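Local coordinates for 2OG-Fe dioxygenase family protein (Methylibium petroleiphilum, PDB 3PL0) that probably acts as an iron- and 2-oxoglutarate-dependent dioxygenase with a double-stranded beta-helix (cupin) fold, its substrate unidentified, at residues 4-9 with 24-29; 33-38 with 125-130; 68-73 with 145-150; 173-178 with 238-243. All blocks are in the same frame, centred on the assembly; numbering follows the deposited sequence.

How the interactions relate
Interactions 3 and 4 are buried antiparallel strand pairs of one curled sheet, the core of the cupin fold. Strands 141-152 and 237-246 are neighbours in it, so the two contacts share a seam, across which Arg-150 makes a salt bridge to Asp-239. Interaction 3 is rich in histidine, arginine and carboxylate, whereas interaction 4 is largely backbone bonds and aliphatic side chains. Interaction 2 is a smaller but buried apolar helix contact outside the sheet, and its Leu-127 packs on Ala-174 and Leu-243 of interaction 4. Interaction 1 is partly buried: the N-terminal loop's polar links run through two waters, while Val-26 and Thr-28 pack on it directly; Leu-27 there touches Leu-35 of interaction 2.

Interaction 1: residues 4-9 with 24-29; sequences VDIELP and FCVLTP
Val-26 and Thr-28 face the N-terminal loop 4-9 where it passes over strand 24-27, a short strand of the cupin sheet whose backbone pairs with strand 209-213. No direct hydrogen bond joins loop and strand; two waters do that work. The first accepts from Asp-5 N and Val-26 N and donates to Asp-5 OD2 at 2.6 Å. Asp-5 can reach it because its CG stands beside its own backbone N (chi1 -63°), bringing the carboxylate round to the water that the N-H already holds; OD2 also forms a salt bridge with Arg-18 of helix 12-22. Asp-5 is the centre of an inverse gamma turn, closed by a weak bond from Ile-6 N to Val-4 O, a sharp bend that carries the loop over Val-26. The second water accepts from Thr-28 N at 3.1 Å and lies 2.8 Å from both Leu-8 O and Val-26 O, although it has too few protons to serve every acceptor around it.

Branched side chains fill the rest. Val-26 spreads its two methyls beneath the bend, CG1 4.0 Å from Ile-6 CA and CG2 more loosely against Val-4 CG1. Threonine suits the site two residues on, which faces the same way, because its two branches do different jobs. With OG1 held between backbone N and carbonyl carbon (chi1 63°), the hydroxyl caps Ala-31 N at the start of helix 29-36, while CG2 is turned into the loop, 3.5 Å from Leu-8 O and 3.6 Å from Asp-5 O. The ring of Pro-9 closes over the other branch, its CB 3.5 Å from Thr-28 OG1.

Interaction 2: residues 33-38 with 125-130; sequences ETLTGM and VALGEL
Helix-against-helix packing beside the cupin sheet is made here by Leu-35 and Thr-36, in the last turn of helix 29-36, which meet Ala-126, Leu-127 and Leu-130 of helix 118-134. Ala-126 allows the close approach: its single methyl lies 3.8 Å from Thr-36 CG2 and 3.9 Å from Leu-35 O, so the backbones come near with little side chain between them. Leu-35 makes most of the contact. Its CG points away from its own backbone N (chi1 -173°), which carries the branched end across to the neighbouring helix. There CG rests 4.1 Å from Ala-126 CB, and CD2 touches both Leu-130 CD1 at 4.0 Å and Leu-127 CD2 at 4.1 Å. Leu-35 crosses each of these two leucines at about a right angle. An alanine at Leu-35 would remove both methyls from this junction and is likely to open a gap over Leu-127 and Leu-130.

Thr-36 keeps its polar branch for its own helix: OG1 bonds to Leu-32 O and receives a weak bond from Met-38 N, so CG2 is the branch offered to Ala-126. Leu-127 and Leu-130 also touch Leu-211 of strand 209-213. Between these segments no polar bond forms, so packing of apolar side chains carries the contact and probably governs the helix spacing more than their exact rotation.

Interaction 3: residues 68-73 with 145-150; sequences RRHGCF and EAHPFR
His-70 NE2 donates to Glu-145 OE1 at 2.7 Å, with an N-H...O angle of 152°, across the antiparallel pairing of strands 65-77 and 141-152 in the cupin sheet. The proton meets the anti lone pair of OE1, close to the imidazole plane. His-70 gets there with CG opposite its backbone N (chi1 179°), and OE1 is also bonded to His-90 ND1, so two histidines hold one carboxylate oxygen. Close by, Ala-146 N bonds to Gly-71 O at 2.8 Å, almost in line with the carbonyl, and Gly-71 N returns a 3.2 Å bond to Ala-146 O.

Further along, a water gathers Arg-68 NE (2.8 Å), Arg-69 O and His-147 ND1, while Arg-68 NH2 makes only a weak direct bond to that ND1. The guanidinium, whose NH1 is paired with Asp-56, receives Phe-149 CE1 over the centre of one face, 3.5 Å from Arg-68 CZ. The rings of His-70 and His-147 are near parallel, 25° apart, but slid so that they barely overlap, with His-70 CD2 over a face of His-147. A leucine in place of His-70 would probably leave Glu-145 OE1 with one histidine fewer and freer to turn. Packing completes the edges: Cys-72 SG lies 3.7 Å from Glu-145 CG, and on the opposite sheet face Ala-146 CB meets the rim of Phe-73 at CE1, 4.1 Å away; Ala-146 also touches Trp-120 of helix 118-134. Buried polar groups are thus matched by neighbouring donors, acceptors and water, so their orientations are likely to depend on one another.

Interaction 4: residues 173-178 with 238-243; sequences VAVVFI and RDTLVL
Val-176 N gives Leu-241 O a nearly straight bond, 2.8 Å with an N-H...O angle of 175°, in the middle of the antiparallel pairing of strands 172-181 and 237-246, part of the double-stranded beta-helix. Leu-241 N answers to Val-176 O at 2.9 Å, and Ala-174 with Leu-243 forms a second such hydrogen-bonded pair. The last bond, from Ile-178 N to Asp-239 O at 3.0 Å, is less regular, its donor standing 37° above the carbonyl plane.

Side chains alternate between the two faces. Ala-174, Val-176, Leu-241 and Leu-243 share one: Val-176 CB is 3.9 Å from Leu-241 CB, and Ala-174 and both leucines meet helix 118-134. Beta-branched and aromatic residues, suited to extended backbone, mark the other, where Val-175 and Phe-177 stand beside Val-242 and Thr-240. There a chi1 of 178° swings the Phe-177 ring out from its backbone N and presents the ring edge to Arg-238 NE, 3.9 Å from CE1. Near the strand end Ile-178 CB packs 3.7 Å from Asp-239 CB, the two side chains running nearly perpendicular. Backbone bonds therefore fix the pairing, whereas Ala-174, Leu-241 and Leu-243 pack their face of the sheet against the helix.

Interaction 1: residues 4-9 with 24-29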
loop_
_atom_site.group_PDB
_atom_site.type_symbol
_atom_site.label_atom_id
_atom_site.label_comp_id
_atom_site.label_asym_id
_atom_site.label_seq_id
_atom_site.Cartn_x
_atom_site.Cartn_y
_atom_site.Cartn_z
ATOM N N VAL A 4 -6.709 -1.817 -16.711
ATOM C CA VAL A 4 -5.754 -1.047 -15.973
ATOM C C VAL A 4 -6.153 0.392 -16.243
ATOM O O VAL A 4 -5.807 0.939 -17.305
ATOM C CB VAL A 4 -4.341 -1.303 -16.492
ATOM C CG1 VAL A 4 -3.317 -0.425 -15.718
ATOM C CG2 VAL A 4 -3.993 -2.747 -16.324
ATOM N N ASP A 5 -6.884 1.004 -15.307
ATOM C CA ASP A 5 -7.524 2.310 -15.557
ATOM C C ASP A 5 -6.573 3.422 -15.149
ATOM O O ASP A 5 -6.885 4.240 -14.279
ATOM C CB ASP A 5 -8.870 2.396 -14.817
ATOM C CG ASP A 5 -9.857 1.349 -15.318
ATOM O OD1 ASP A 5 -10.378 1.555 -16.418
ATOM O OD2 ASP A 5 -10.031 0.272 -14.659
ATOM N N ILE A 6 -5.404 3.444 -15.800
ATOM C CA ILE A 6 -4.283 4.274 -15.336
ATOM C C ILE A 6 -4.257 5.608 -16.067
ATOM O O ILE A 6 -3.493 6.487 -15.703
ATOM C CB ILE A 6 -2.954 3.508 -15.426
ATOM C CG1 ILE A 6 -1.845 4.223 -14.632
ATOM C CG2 ILE A 6 -2.558 3.278 -16.879
ATOM C CD1 ILE A 6 -0.740 3.269 -14.188
ATOM N N GLU A 7 -5.138 5.777 -17.048
ATOM C CA GLU A 7 -5.249 7.020 -17.818
ATOM C C GLU A 7 -6.535 7.799 -17.495
ATOM O O GLU A 7 -6.499 9.024 -17.314
ATOM C CB GLU A 7 -5.178 6.715 -19.328
ATOM C CG GLU A 7 -3.997 5.807 -19.741
ATOM C CD GLU A 7 -3.587 5.962 -21.208
ATOM O OE1 GLU A 7 -4.423 5.705 -22.101
ATOM O OE2 GLU A 7 -2.417 6.331 -21.463
ATOM N N LEU A 8 -7.661 7.083 -17.442
ATOM C CA LEU A 8 -8.940 7.732 -17.188
ATOM C C LEU A 8 -9.424 7.510 -15.730
ATOM O O LEU A 8 -9.231 6.445 -15.145
ATOM C CB LEU A 8 -9.988 7.275 -18.207
ATOM C CG LEU A 8 -9.655 7.594 -19.679
ATOM C CD1 LEU A 8 -10.886 7.436 -20.548
ATOM C CD2 LEU A 8 -9.084 8.992 -19.819
ATOM N N PRO A 9 -10.055 8.550 -15.147
ATOM C CA PRO A 9 -10.549 8.468 -13.765
ATOM C C PRO A 9 -11.799 7.599 -13.581
ATOM O O PRO A 9 -12.788 7.754 -14.295
ATOM C CB PRO A 9 -10.830 9.927 -13.416
ATOM C CG PRO A 9 -11.244 10.548 -14.710
ATOM C CD PRO A 9 -10.511 9.791 -15.812
ATOM N N PHE A 24 -9.230 -5.921 -8.664
ATOM C CA PHE A 24 -8.370 -4.741 -8.455
ATOM C C PHE A 24 -8.871 -3.617 -9.330
ATOM O O PHE A 24 -9.650 -3.827 -10.259
ATOM C CB PHE A 24 -6.898 -5.010 -8.766
ATOM C CG PHE A 24 -6.580 -5.088 -10.250
ATOM C CD1 PHE A 24 -6.885 -6.227 -10.979
ATOM C CD2 PHE A 24 -6.020 -4.017 -10.910
ATOM C CE1 PHE A 24 -6.628 -6.286 -12.333
ATOM C CE2 PHE A 24 -5.766 -4.075 -12.295
ATOM C CZ PHE A 24 -6.064 -5.202 -12.981
ATOM N N CYS A 25 -8.416 -2.422 -9.028
ATOM C CA CYS A 25 -8.565 -1.329 -9.954
ATOM C C CYS A 25 -7.526 -0.259 -9.626
ATOM O O CYS A 25 -6.994 -0.216 -8.505
ATOM C CB CYS A 25 -9.963 -0.748 -9.899
ATOM S SG CYS A 25 -10.360 0.096 -8.373
ATOM N N VAL A 26 -7.273 0.600 -10.600
ATOM C CA VAL A 26 -6.372 1.713 -10.436
ATOM C C VAL A 26 -7.164 3.013 -10.414
ATOM O O VAL A 26 -7.962 3.234 -11.311
ATOM C CB VAL A 26 -5.388 1.726 -11.601
ATOM C CG1 VAL A 26 -4.421 2.976 -11.528
ATOM C CG2 VAL A 26 -4.604 0.386 -11.642
ATOM N N LEU A 27 -6.930 3.869 -9.413
ATOM C CA LEU A 27 -7.484 5.224 -9.393
ATOM C C LEU A 27 -6.376 6.192 -9.830
ATOM O O LEU A 27 -5.290 6.235 -9.218
ATOM C CB LEU A 27 -7.949 5.615 -7.978
ATOM C CG LEU A 27 -8.922 4.663 -7.281
ATOM C CD1 LEU A 27 -9.222 5.233 -5.916
ATOM C CD2 LEU A 27 -10.241 4.510 -8.102
ATOM N N THR A 28 -6.656 6.986 -10.858
ATOM C CA THR A 28 -5.759 8.067 -11.239
ATOM C C THR A 28 -5.767 9.080 -10.086
ATOM O O THR A 28 -6.718 9.093 -9.268
ATOM C CB THR A 28 -6.231 8.769 -12.537
ATOM O OG1 THR A 28 -7.514 9.391 -12.327
ATOM C CG2 THR A 28 -6.340 7.769 -13.716
ATOM N N PRO A 29 -4.747 9.954 -10.015
ATOM C CA PRO A 29 -4.778 11.026 -9.012
ATOM C C PRO A 29 -6.065 11.858 -9.055
ATOM O O PRO A 29 -6.570 12.249 -8.015
ATOM C CB PRO A 29 -3.548 11.860 -9.357
ATOM C CG PRO A 29 -2.637 10.919 -10.126
ATOM C CD PRO A 29 -3.572 10.065 -10.890
HETATM O O HOH W 1 -8.079 -0.560 -13.159
HETATM O O HOH W 2 -8.891 5.644 -12.468
#

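Interaction 2: residues 33-38 with 125-130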
loop_
_atom_site.group_PDB
_atom_site.type_symbol
_atom_site.label_atom_id
_atom_site.label_comp_id
_atom_site.label_asym_id
_atom_site.label_seq_id
_atom_site.Cartn_x
_atom_site.Cartn_y
_atom_site.Cartn_z
ATOM N N GLU A 33 -8.730 12.333 -5.885
ATOM C CA GLU A 33 -9.306 13.630 -5.505
ATOM C C GLU A 33 -10.826 13.610 -5.421
ATOM O O GLU A 33 -11.415 14.086 -4.469
ATOM C CB GLU A 33 -8.995 14.695 -6.550
ATOM C CG GLU A 33 -7.732 15.351 -6.425
ATOM C CD GLU A 33 -7.707 16.613 -7.273
ATOM O OE1 GLU A 33 -8.107 16.546 -8.453
ATOM O OE2 GLU A 33 -7.306 17.664 -6.750
ATOM N N THR A 34 -11.454 13.090 -6.461
ATOM C CA THR A 34 -12.895 12.976 -6.500
ATOM C C THR A 34 -13.396 12.045 -5.398
ATOM O O THR A 34 -14.333 12.400 -4.703
ATOM C CB THR A 34 -13.384 12.529 -7.897
ATOM O OG1 THR A 34 -12.945 13.497 -8.849
ATOM C CG2 THR A 34 -14.900 12.451 -7.954
ATOM N N LEU A 35 -12.751 10.887 -5.204
ATOM C CA LEU A 35 -13.200 9.928 -4.203
ATOM C C LEU A 35 -13.111 10.522 -2.817
ATOM O O LEU A 35 -14.017 10.329 -1.971
ATOM C CB LEU A 35 -12.357 8.658 -4.219
ATOM C CG LEU A 35 -12.855 7.526 -3.317
ATOM C CD1 LEU A 35 -14.188 6.915 -3.898
ATOM C CD2 LEU A 35 -11.794 6.501 -3.162
ATOM N N THR A 36 -11.997 11.192 -2.548
ATOM C CA THR A 36 -11.738 11.595 -1.182
ATOM C C THR A 36 -12.307 12.967 -0.864
ATOM O O THR A 36 -12.337 13.347 0.265
ATOM C CB THR A 36 -10.230 11.617 -0.896
ATOM O OG1 THR A 36 -9.609 12.567 -1.768
ATOM C CG2 THR A 36 -9.596 10.209 -1.082
ATOM N N GLY A 37 -12.682 13.738 -1.875
ATOM C CA GLY A 37 -13.018 15.150 -1.713
ATOM C C GLY A 37 -11.910 16.091 -1.260
ATOM O O GLY A 37 -12.195 17.166 -0.755
HETATM N N MSE A 38 -10.663 15.701 -1.469
HETATM C CA MSE A 38 -9.468 16.442 -1.059
HETATM C C MSE A 38 -8.687 16.717 -2.324
HETATM O O MSE A 38 -8.474 15.807 -3.116
HETATM C CB MSE A 38 -8.530 15.567 -0.257
HETATM C CG MSE A 38 -8.785 15.406 1.169
HETATM SE SE MSE A 38 -8.291 16.989 2.135
HETATM C CE MSE A 38 -10.164 17.342 2.446
ATOM N N VAL A 125 -10.289 6.973 5.299
ATOM C CA VAL A 125 -11.727 6.838 5.458
ATOM C C VAL A 125 -12.412 6.479 4.138
ATOM O O VAL A 125 -13.234 5.559 4.099
ATOM C CB VAL A 125 -12.345 8.112 6.084
ATOM C CG1 VAL A 125 -13.907 8.148 5.948
ATOM C CG2 VAL A 125 -11.953 8.203 7.573
ATOM N N ALA A 126 -12.090 7.206 3.077
ATOM C CA ALA A 126 -12.749 7.040 1.772
ATOM C C ALA A 126 -12.516 5.638 1.245
ATOM O O ALA A 126 -13.449 4.993 0.722
ATOM C CB ALA A 126 -12.246 8.093 0.736
ATOM N N LEU A 127 -11.291 5.160 1.422
ATOM C CA LEU A 127 -10.936 3.816 0.967
ATOM C C LEU A 127 -11.645 2.740 1.812
ATOM O O LEU A 127 -12.118 1.732 1.285
ATOM C CB LEU A 127 -9.418 3.597 0.979
ATOM C CG LEU A 127 -8.584 4.460 0.018
ATOM C CD1 LEU A 127 -7.138 4.237 0.372
ATOM C CD2 LEU A 127 -8.897 4.078 -1.449
ATOM N N GLY A 128 -11.738 2.964 3.111
ATOM C CA GLY A 128 -12.524 2.063 3.990
ATOM C C GLY A 128 -13.994 1.988 3.615
ATOM O O GLY A 128 -14.602 0.901 3.651
ATOM N N GLU A 129 -14.578 3.144 3.282
ATOM C CA GLU A 129 -15.984 3.228 2.905
ATOM C C GLU A 129 -16.216 2.489 1.603
ATOM O O GLU A 129 -17.189 1.746 1.451
ATOM C CB GLU A 129 -16.426 4.692 2.776
ATOM C CG GLU A 129 -16.756 5.354 4.107
ATOM C CD GLU A 129 -16.849 6.886 4.014
ATOM O OE1 GLU A 129 -16.493 7.443 2.953
ATOM O OE2 GLU A 129 -17.262 7.556 5.005
ATOM N N LEU A 130 -15.283 2.665 0.673
ATOM C CA LEU A 130 -15.345 1.968 -0.630
ATOM C C LEU A 130 -15.242 0.453 -0.450
ATOM O O LEU A 130 -16.121 -0.316 -0.893
ATOM C CB LEU A 130 -14.245 2.497 -1.514
ATOM C CG LEU A 130 -14.159 1.955 -2.956
ATOM C CD1 LEU A 130 -13.324 2.871 -3.842
ATOM C CD2 LEU A 130 -13.510 0.586 -2.956
#

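Interaction 3: residues 68-73 with 145-150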
loop_
_atom_site.group_PDB
_atom_site.type_symbol
_atom_site.label_atom_id
_atom_site.label_comp_id
_atom_site.label_asym_id
_atom_site.label_seq_id
_atom_site.Cartn_x
_atom_site.Cartn_y
_atom_site.Cartn_z
ATOM N N ARG A 68 11.164 2.836 6.374
ATOM C CA ARG A 68 9.740 2.746 6.637
ATOM C C ARG A 68 9.383 3.264 8.012
ATOM O O ARG A 68 10.242 3.595 8.844
ATOM C CB ARG A 68 9.287 1.285 6.551
ATOM C CG ARG A 68 9.829 0.414 7.689
ATOM C CD ARG A 68 9.829 -1.030 7.377
ATOM N NE ARG A 68 8.471 -1.574 7.304
ATOM C CZ ARG A 68 8.175 -2.793 6.863
ATOM N NH1 ARG A 68 9.130 -3.628 6.474
ATOM N NH2 ARG A 68 6.902 -3.175 6.816
ATOM N N ARG A 69 8.081 3.365 8.200
ATOM C CA ARG A 69 7.457 3.579 9.490
ATOM C C ARG A 69 6.128 2.852 9.428
ATOM O O ARG A 69 5.758 2.335 8.352
ATOM C CB ARG A 69 7.235 5.051 9.756
ATOM C CG ARG A 69 8.493 5.828 10.132
ATOM C CD ARG A 69 8.156 7.258 10.382
ATOM N NE ARG A 69 9.374 7.983 10.658
ATOM C CZ ARG A 69 10.059 7.925 11.793
ATOM N NH1 ARG A 69 9.628 7.249 12.854
ATOM N NH2 ARG A 69 11.190 8.593 11.867
ATOM N N HIS A 70 5.465 2.743 10.586
ATOM C CA HIS A 70 4.292 1.878 10.762
ATOM C C HIS A 70 3.312 2.519 11.734
ATOM O O HIS A 70 3.712 3.171 12.716
ATOM C CB HIS A 70 4.770 0.511 11.246
ATOM C CG HIS A 70 3.682 -0.488 11.491
ATOM N ND1 HIS A 70 3.602 -1.226 12.657
ATOM C CD2 HIS A 70 2.664 -0.918 10.700
ATOM C CE1 HIS A 70 2.564 -2.044 12.580
ATOM N NE2 HIS A 70 1.993 -1.894 11.393
ATOM N N GLY A 71 2.025 2.395 11.447
ATOM C CA GLY A 71 1.012 2.952 12.316
ATOM C C GLY A 71 -0.302 2.276 12.048
ATOM O O GLY A 71 -0.549 1.831 10.920
ATOM N N CYS A 72 -1.153 2.215 13.077
ATOM C CA CYS A 72 -2.401 1.465 12.955
ATOM C C CYS A 72 -3.591 2.286 13.442
ATOM O O CYS A 72 -3.461 3.208 14.291
ATOM C CB CYS A 72 -2.323 0.156 13.731
ATOM S SG CYS A 72 -0.957 -0.945 13.203
ATOM N N PHE A 73 -4.751 1.914 12.913
ATOM C CA PHE A 73 -5.949 2.651 13.108
ATOM C C PHE A 73 -7.118 1.698 13.128
ATOM O O PHE A 73 -7.002 0.549 12.684
ATOM C CB PHE A 73 -6.131 3.656 11.967
ATOM C CG PHE A 73 -4.934 4.518 11.730
ATOM C CD1 PHE A 73 -3.856 4.035 10.977
ATOM C CD2 PHE A 73 -4.859 5.800 12.244
ATOM C CE1 PHE A 73 -2.734 4.816 10.770
ATOM C CE2 PHE A 73 -3.726 6.589 12.034
ATOM C CZ PHE A 73 -2.656 6.084 11.287
ATOM N N GLU A 145 -3.617 -1.061 8.876
ATOM C CA GLU A 145 -2.193 -0.772 9.075
ATOM C C GLU A 145 -1.670 0.114 7.929
ATOM O O GLU A 145 -2.096 -0.038 6.789
ATOM C CB GLU A 145 -1.386 -2.059 9.172
ATOM C CG GLU A 145 -1.873 -3.018 10.278
ATOM C CD GLU A 145 -0.920 -4.184 10.596
ATOM O OE1 GLU A 145 0.303 -3.951 10.775
ATOM O OE2 GLU A 145 -1.417 -5.337 10.720
ATOM N N ALA A 146 -0.808 1.069 8.264
ATOM C CA ALA A 146 -0.213 1.948 7.281
ATOM C C ALA A 146 1.290 1.695 7.257
ATOM O O ALA A 146 1.929 1.735 8.305
ATOM C CB ALA A 146 -0.490 3.368 7.622
ATOM N N HIS A 147 1.852 1.464 6.069
ATOM C CA HIS A 147 3.284 1.250 5.928
ATOM C C HIS A 147 3.855 2.168 4.835
ATOM O O HIS A 147 3.875 1.797 3.648
ATOM C CB HIS A 147 3.520 -0.185 5.493
ATOM C CG HIS A 147 2.983 -1.218 6.416
ATOM N ND1 HIS A 147 3.775 -1.821 7.359
ATOM C CD2 HIS A 147 1.755 -1.781 6.530
ATOM C CE1 HIS A 147 3.055 -2.709 8.027
ATOM N NE2 HIS A 147 1.826 -2.699 7.545
ATOM N N PRO A 148 4.304 3.359 5.201
ATOM C CA PRO A 148 5.022 4.179 4.220
ATOM C C PRO A 148 6.410 3.616 3.985
ATOM O O PRO A 148 7.098 3.246 4.957
ATOM C CB PRO A 148 5.139 5.535 4.884
ATOM C CG PRO A 148 5.001 5.262 6.368
ATOM C CD PRO A 148 4.094 4.072 6.477
ATOM N N PHE A 149 6.807 3.542 2.729
ATOM C CA PHE A 149 8.065 2.922 2.341
ATOM C C PHE A 149 8.880 3.851 1.477
ATOM O O PHE A 149 8.324 4.503 0.605
ATOM C CB PHE A 149 7.811 1.704 1.476
ATOM C CG PHE A 149 7.379 0.483 2.222
ATOM C CD1 PHE A 149 8.256 -0.211 3.035
ATOM C CD2 PHE A 149 6.083 0.001 2.083
ATOM C CE1 PHE A 149 7.847 -1.364 3.707
ATOM C CE2 PHE A 149 5.675 -1.144 2.738
ATOM C CZ PHE A 149 6.565 -1.841 3.549
ATOM N N ARG A 150 10.204 3.806 1.636
ATOM C CA ARG A 150 11.130 4.235 0.576
ATOM C C ARG A 150 12.143 3.141 0.369
ATOM O O ARG A 150 12.762 2.674 1.309
ATOM C CB ARG A 150 11.868 5.513 0.930
ATOM C CG ARG A 150 13.083 5.830 0.011
ATOM C CD ARG A 150 13.627 7.214 0.190
ATOM N NE ARG A 150 12.696 8.216 -0.274
ATOM C CZ ARG A 150 12.844 9.530 -0.144
ATOM N NH1 ARG A 150 13.939 10.084 0.396
ATOM N NH2 ARG A 150 11.907 10.314 -0.631
HETATM O O HOH W 3 6.063 -0.297 8.098
#

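Interaction 4: residues 173-178 with 238-243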
loop_
_atom_site.group_PDB
_atom_site.type_symbol
_atom_site.label_atom_id
_atom_site.label_comp_id
_atom_site.label_asym_id
_atom_site.label_seq_id
_atom_site.Cartn_x
_atom_site.Cartn_y
_atom_site.Cartn_z
ATOM N N VAL A 173 -6.265 -4.185 0.159
ATOM C CA VAL A 173 -5.054 -3.398 0.179
ATOM C C VAL A 173 -5.134 -2.223 -0.781
ATOM O O VAL A 173 -5.725 -2.332 -1.889
ATOM C CB VAL A 173 -3.844 -4.260 -0.142
ATOM C CG1 VAL A 173 -2.572 -3.391 -0.133
ATOM C CG2 VAL A 173 -3.735 -5.423 0.884
ATOM N N ALA A 174 -4.583 -1.084 -0.351
ATOM C CA ALA A 174 -4.334 0.035 -1.255
ATOM C C ALA A 174 -2.865 0.294 -1.278
ATOM O O ALA A 174 -2.249 0.502 -0.231
ATOM C CB ALA A 174 -5.041 1.301 -0.804
ATOM N N VAL A 175 -2.293 0.287 -2.473
ATOM C CA VAL A 175 -0.917 0.743 -2.687
ATOM C C VAL A 175 -0.967 2.136 -3.323
ATOM O O VAL A 175 -1.419 2.294 -4.467
ATOM C CB VAL A 175 -0.152 -0.185 -3.621
ATOM C CG1 VAL A 175 1.308 0.333 -3.808
ATOM C CG2 VAL A 175 -0.152 -1.633 -3.081
ATOM N N VAL A 176 -0.483 3.139 -2.603
ATOM C CA VAL A 176 -0.533 4.526 -3.081
ATOM C C VAL A 176 0.874 4.822 -3.597
ATOM O O VAL A 176 1.853 4.607 -2.878
ATOM C CB VAL A 176 -0.867 5.520 -1.969
ATOM C CG1 VAL A 176 -0.905 6.941 -2.542
ATOM C CG2 VAL A 176 -2.167 5.134 -1.293
ATOM N N PHE A 177 0.986 5.247 -4.855
ATOM C CA PHE A 177 2.289 5.647 -5.404
ATOM C C PHE A 177 2.567 7.059 -4.977
ATOM O O PHE A 177 1.756 7.956 -5.224
ATOM C CB PHE A 177 2.321 5.559 -6.913
ATOM C CG PHE A 177 3.612 5.995 -7.496
ATOM C CD1 PHE A 177 4.733 5.183 -7.386
ATOM C CD2 PHE A 177 3.712 7.194 -8.176
ATOM C CE1 PHE A 177 5.953 5.580 -7.896
ATOM C CE2 PHE A 177 4.930 7.609 -8.699
ATOM C CZ PHE A 177 6.058 6.802 -8.551
ATOM N N ILE A 178 3.690 7.262 -4.289
ATOM C CA ILE A 178 3.989 8.556 -3.687
ATOM C C ILE A 178 4.980 9.328 -4.575
ATOM O O ILE A 178 4.790 10.504 -4.813
ATOM C CB ILE A 178 4.531 8.366 -2.313
ATOM C CG1 ILE A 178 3.453 7.688 -1.429
ATOM C CG2 ILE A 178 5.088 9.662 -1.707
ATOM C CD1 ILE A 178 2.252 8.595 -1.079
ATOM N N ARG A 238 12.263 4.869 -4.768
ATOM C CA ARG A 238 10.818 4.833 -5.031
ATOM C C ARG A 238 10.093 4.843 -3.684
ATOM O O ARG A 238 10.434 4.069 -2.765
ATOM C CB ARG A 238 10.465 3.591 -5.838
ATOM C CG ARG A 238 8.976 3.365 -6.079
ATOM C CD ARG A 238 8.836 2.265 -7.094
ATOM N NE ARG A 238 7.454 1.971 -7.468
ATOM C CZ ARG A 238 6.680 1.066 -6.887
ATOM N NH1 ARG A 238 7.109 0.345 -5.885
ATOM N NH2 ARG A 238 5.482 0.833 -7.359
ATOM N N ASP A 239 9.056 5.659 -3.626
ATOM C CA ASP A 239 8.226 5.891 -2.472
ATOM C C ASP A 239 6.821 5.429 -2.724
ATOM O O ASP A 239 6.234 5.785 -3.739
ATOM C CB ASP A 239 8.150 7.404 -2.190
ATOM C CG ASP A 239 9.523 8.000 -1.818
ATOM O OD1 ASP A 239 10.351 7.250 -1.299
ATOM O OD2 ASP A 239 9.744 9.203 -2.022
ATOM N N THR A 240 6.293 4.668 -1.764
ATOM C CA THR A 240 4.937 4.144 -1.776
ATOM C C THR A 240 4.360 4.215 -0.347
ATOM O O THR A 240 5.093 4.429 0.684
ATOM C CB THR A 240 4.911 2.682 -2.224
ATOM O OG1 THR A 240 5.889 1.924 -1.497
ATOM C CG2 THR A 240 5.163 2.534 -3.701
ATOM N N LEU A 241 3.048 4.045 -0.282
ATOM C CA LEU A 241 2.314 3.876 0.963
ATOM C C LEU A 241 1.427 2.674 0.830
ATOM O O LEU A 241 0.553 2.688 -0.032
ATOM C CB LEU A 241 1.427 5.076 1.209
ATOM C CG LEU A 241 0.524 4.995 2.442
ATOM C CD1 LEU A 241 1.323 4.867 3.763
ATOM C CD2 LEU A 241 -0.360 6.234 2.450
ATOM N N VAL A 242 1.607 1.664 1.680
ATOM C CA VAL A 242 0.730 0.494 1.678
ATOM C C VAL A 242 -0.250 0.577 2.849
ATOM O O VAL A 242 0.162 0.751 4.009
ATOM C CB VAL A 242 1.528 -0.815 1.742
ATOM C CG1 VAL A 242 0.570 -2.056 1.849
ATOM C CG2 VAL A 242 2.487 -0.908 0.504
ATOM N N LEU A 243 -1.539 0.490 2.550
ATOM C CA LEU A 243 -2.590 0.506 3.574
ATOM C C LEU A 243 -3.298 -0.834 3.512
ATOM O O LEU A 243 -3.694 -1.292 2.414
ATOM C CB LEU A 243 -3.591 1.650 3.339
ATOM C CG LEU A 243 -3.094 3.112 3.312
ATOM C CD1 LEU A 243 -4.184 4.119 2.829
ATOM C CD2 LEU A 243 -2.538 3.520 4.660
#